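Local coordinates for protein phosphosugar isomerase (Escherichia coli O6:H1, PDB 5UQI) that probably interconverts arabinose 5-phosphate and ribulose 5-phosphate as a sugar isomerase of the SIS family, and binds arabinose 5-phosphate, at residues V94-N99 against P111-M116. Sequence-based numbering, arbitrary orientation.
With A5P (arabinose-5-phosphate), chain B.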
ATOM      1  N   VAL A  94       3.075 -11.167  -0.593  1.00 13.26           N
ATOM      2  CA  VAL A  94       2.980 -10.123  -1.649  1.00 13.35           C
ATOM      3  C   VAL A  94       1.826  -9.206  -1.312  1.00 14.26           C
ATOM      4  O   VAL A  94       0.680  -9.678  -1.062  1.00 15.95           O
ATOM      5  CB  VAL A  94       2.829 -10.769  -3.058  1.00 13.88           C
ATOM      6  CG1 VAL A  94       2.722  -9.695  -4.120  1.00 14.00           C
ATOM      7  CG2 VAL A  94       3.981 -11.695  -3.374  1.00 14.05           C
ATOM      8  N   ILE A  95       2.078  -7.878  -1.314  1.00 12.72           N
ATOM      9  CA  ILE A  95       1.006  -6.918  -1.186  1.00 12.81           C
ATOM     10  C   ILE A  95       0.907  -6.209  -2.516  1.00 13.74           C
ATOM     11  O   ILE A  95       1.868  -5.554  -2.948  1.00 14.45           O
ATOM     12  CB  ILE A  95       1.272  -5.869  -0.069  1.00 13.53           C
ATOM     13  CG1 ILE A  95       1.357  -6.574   1.311  1.00 14.01           C
ATOM     14  CG2 ILE A  95       0.240  -4.788  -0.083  1.00 14.57           C
ATOM     15  CD1 ILE A  95       1.696  -5.646   2.498  1.00 15.04           C
ATOM     16  N   LEU A  96      -0.226  -6.311  -3.183  1.00 11.82           N
ATOM     17  CA  LEU A  96      -0.403  -5.626  -4.456  1.00 12.71           C
ATOM     18  C   LEU A  96      -1.298  -4.411  -4.242  1.00 13.50           C
ATOM     19  O   LEU A  96      -2.401  -4.505  -3.683  1.00 14.23           O
ATOM     20  CB  LEU A  96      -1.095  -6.539  -5.480  1.00 12.82           C
ATOM     21  CG  LEU A  96      -0.260  -7.794  -5.767  1.00 14.67           C
ATOM     22  CD1 LEU A  96      -0.833  -9.052  -5.056  1.00 18.13           C
ATOM     23  CD2 LEU A  96      -0.095  -8.037  -7.266  1.00 15.83           C
ATOM     24  N   ILE A  97      -0.842  -3.222  -4.659  1.00 13.22           N
ATOM     25  CA  ILE A  97      -1.554  -1.967  -4.422  1.00 12.95           C
ATOM     26  C   ILE A  97      -2.100  -1.441  -5.708  1.00 15.47           C
ATOM     27  O   ILE A  97      -1.360  -1.252  -6.683  1.00 16.36           O
ATOM     28  CB  ILE A  97      -0.605  -0.893  -3.761  1.00 14.64           C
ATOM     29  CG1 ILE A  97      -0.076  -1.410  -2.432  1.00 16.23           C
ATOM     30  CG2 ILE A  97      -1.425   0.412  -3.598  1.00 15.05           C
ATOM     31  CD1 ILE A  97       0.797  -0.341  -1.713  1.00 18.31           C
ATOM     32  N   SER A  98      -3.414  -1.278  -5.752  1.00 14.01           N
ATOM     33  CA  SER A  98      -4.065  -0.684  -6.918  1.00 15.17           C
ATOM     34  C   SER A  98      -5.361  -0.021  -6.449  1.00 17.80           C
ATOM     35  O   SER A  98      -6.237  -0.698  -5.900  1.00 17.23           O
ATOM     36  CB  SER A  98      -4.427  -1.786  -7.937  1.00 15.72           C
ATOM     37  OG  SER A  98      -5.278  -1.298  -8.986  1.00 17.60           O
ATOM     38  N   ASN A  99      -5.483   1.286  -6.640  1.00 17.23           N
ATOM     39  CA  ASN A  99      -6.664   1.954  -6.090  1.00 18.79           C
ATOM     40  C   ASN A  99      -7.945   1.365  -6.724  1.00 19.30           C
ATOM     41  O   ASN A  99      -8.893   0.964  -6.005  1.00 18.66           O
ATOM     42  CB  ASN A  99      -6.556   3.467  -6.259  1.00 19.45           C
ATOM     43  CG  ASN A  99      -7.819   4.192  -5.764  1.00 25.02           C
ATOM     44  OD1 ASN A  99      -8.481   4.858  -6.551  1.00 31.11           O
ATOM     45  ND2 ASN A  99      -8.188   3.997  -4.503  1.00 22.91           N
ATOM     46  N   PRO A 111      -1.837 -14.618 -12.771  1.00 17.69           N
ATOM     47  CA  PRO A 111      -1.674 -16.059 -13.087  1.00 19.06           C
ATOM     48  C   PRO A 111      -0.357 -16.674 -12.629  1.00 19.33           C
ATOM     49  O   PRO A 111      -0.351 -17.757 -12.003  1.00 19.67           O
ATOM     50  CB  PRO A 111      -1.831 -16.089 -14.600  1.00 18.17           C
ATOM     51  CG  PRO A 111      -2.674 -14.903 -14.950  1.00 18.07           C
ATOM     52  CD  PRO A 111      -2.167 -13.834 -13.963  1.00 17.56           C
ATOM     53  N   SER A 112       0.781 -15.930 -12.829  1.00 16.84           N
ATOM     54  CA  SER A 112       2.004 -16.446 -12.342  1.00 17.18           C
ATOM     55  C   SER A 112       2.035 -16.508 -10.824  1.00 17.54           C
ATOM     56  O   SER A 112       2.525 -17.445 -10.264  1.00 16.78           O
ATOM     57  CB  SER A 112       3.224 -15.613 -12.846  1.00 17.83           C
ATOM     58  OG  SER A 112       3.337 -15.711 -14.282  1.00 19.28           O
ATOM     59  N   LEU A 113       1.555 -15.448 -10.147  1.00 15.44           N
ATOM     60  CA  LEU A 113       1.624 -15.481  -8.700  1.00 15.29           C
ATOM     61  C   LEU A 113       0.753 -16.613  -8.081  1.00 16.13           C
ATOM     62  O   LEU A 113       1.139 -17.172  -7.060  1.00 18.02           O
ATOM     63  CB  LEU A 113       1.159 -14.129  -8.124  1.00 15.62           C
ATOM     64  CG  LEU A 113       2.237 -13.040  -8.189  1.00 15.97           C
ATOM     65  CD1 LEU A 113       1.597 -11.660  -7.873  1.00 16.78           C
ATOM     66  CD2 LEU A 113       3.402 -13.413  -7.258  1.00 18.33           C
ATOM     67  N   LYS A 114      -0.358 -16.942  -8.765  1.00 17.62           N
ATOM     68  CA  LYS A 114      -1.156 -18.106  -8.341  1.00 19.63           C
ATOM     69  C   LYS A 114      -0.382 -19.439  -8.485  1.00 19.59           C
ATOM     70  O   LYS A 114      -0.358 -20.244  -7.532  1.00 20.50           O
ATOM     71  CB  LYS A 114      -2.465 -18.145  -9.165  1.00 19.77           C
ATOM     72  CG  LYS A 114      -3.448 -17.078  -8.783  1.00 19.73           C
ATOM     73  CD  LYS A 114      -3.918 -17.313  -7.365  1.00 21.94           C
ATOM     74  CE  LYS A 114      -4.966 -16.284  -7.054  1.00 21.71           C
ATOM     75  NZ  LYS A 114      -5.566 -16.542  -5.731  1.00 23.09           N
ATOM     76  N   LYS A 115       0.325 -19.620  -9.604  1.00 18.28           N
ATOM     77  CA  LYS A 115       1.221 -20.771  -9.770  1.00 21.53           C
ATOM     78  C   LYS A 115       2.342 -20.832  -8.775  1.00 21.62           C
ATOM     79  O   LYS A 115       2.726 -21.896  -8.322  1.00 21.38           O
ATOM     80  CB  LYS A 115       1.753 -20.929 -11.192  1.00 25.23           C
ATOM     81  CG  LYS A 115       0.679 -21.043 -12.277  1.00 32.34           C
ATOM     82  CD  LYS A 115       1.375 -21.369 -13.593  1.00 40.04           C
ATOM     83  CE  LYS A 115       0.564 -20.930 -14.803  1.00 44.25           C
ATOM     84  NZ  LYS A 115      -0.595 -21.841 -15.010  1.00 58.79           N
ATOM     85  N   MET A 116       2.873 -19.669  -8.384  1.00 18.09           N
ATOM     86  CA  MET A 116       4.000 -19.614  -7.482  1.00 18.44           C
ATOM     87  C   MET A 116       3.574 -19.913  -6.063  1.00 18.70           C
ATOM     88  O   MET A 116       4.372 -20.422  -5.269  1.00 21.81           O
ATOM     89  CB  MET A 116       4.617 -18.194  -7.575  1.00 17.16           C
ATOM     90  CG  MET A 116       5.329 -18.049  -8.908  1.00 17.57           C
ATOM     91  SD  MET A 116       5.683 -16.304  -9.293  1.00 18.57           S
ATOM     92  CE  MET A 116       6.878 -15.892  -7.985  1.00 20.10           C
TER
HETATM   93  C1  A5P B 201      -2.464   7.267 -12.640  1.00 33.95           C
HETATM   94  O1  A5P B 201      -2.992   8.063 -11.984  1.00 50.38           O
HETATM   95  C2  A5P B 201      -1.478   6.420 -11.974  1.00 40.17           C
HETATM   96  O2  A5P B 201      -0.427   7.112 -11.378  1.00 39.16           O
HETATM   97  C3  A5P B 201      -2.317   5.613 -11.081  1.00 36.35           C
HETATM   98  O3  A5P B 201      -1.789   5.463  -9.757  1.00 37.71           O
HETATM   99  C4  A5P B 201      -2.197   4.403 -11.971  1.00 32.00           C
HETATM  100  O4  A5P B 201      -3.026   4.554 -13.110  1.00 31.97           O
HETATM  101  C5  A5P B 201      -2.529   3.126 -11.262  1.00 33.87           C
HETATM  102  O5  A5P B 201      -3.859   3.159 -10.902  1.00 27.00           O
HETATM  103  P   A5P B 201      -4.263   2.131  -9.749  1.00 27.07           P
HETATM  104  O1P A5P B 201      -3.824   2.684  -8.381  1.00 20.62           O
HETATM  105  O2P A5P B 201      -5.874   2.108  -9.895  1.00 24.90           O
HETATM  106  O3P A5P B 201      -3.558   0.895  -9.995  1.00 26.98           O
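Leu113 of helix 110-116 packs on Val94 and Leu96 of strand 93-97 in a buried, wholly apolar contact of the SIS domain, within a beta-alpha-beta crossover: the helix lies in the connection to the adjacent parallel strand 120-124 and packs back on the strand it follows. One leucine carries the helix side. Its CB bond points toward the strand, and with CG anti to the carbonyl carbon (chi1 -79°) and chi2 at 168° both methyls are carried out to it: CD1 meets Leu96 CD2 tip to tip at 4.0 Å, while CD2 lies 4.3 Å from Val94 CG2. Val94 and Leu96, two residues apart on the strand, put their side chains on the same face of the sheet, whereas Ile95 and Ile97 serve the other face. The contact is small, burying 98 Å² in all, and no hydrogen bond crosses it.

At its C-terminal end the same strand runs into the sugar-phosphate site, as is usual for alpha/beta folds with a parallel sheet. Asn99 N donates to A5P O1P at 2.8 Å, a nearly straight bond (166°), and Ser98 OG donates to A5P O3P at 3.0 Å; Thr103 OG1, Ser54 OG and the backbone N of Lys53 and Ser100 add further hydrogen bonds. Strand 93-97 is central, between strands 46-50 and 120-124, with helix 52-67 packed against Ile97 on one face and helix 110-116 packing on the other through Leu113, which Leu85 also touches.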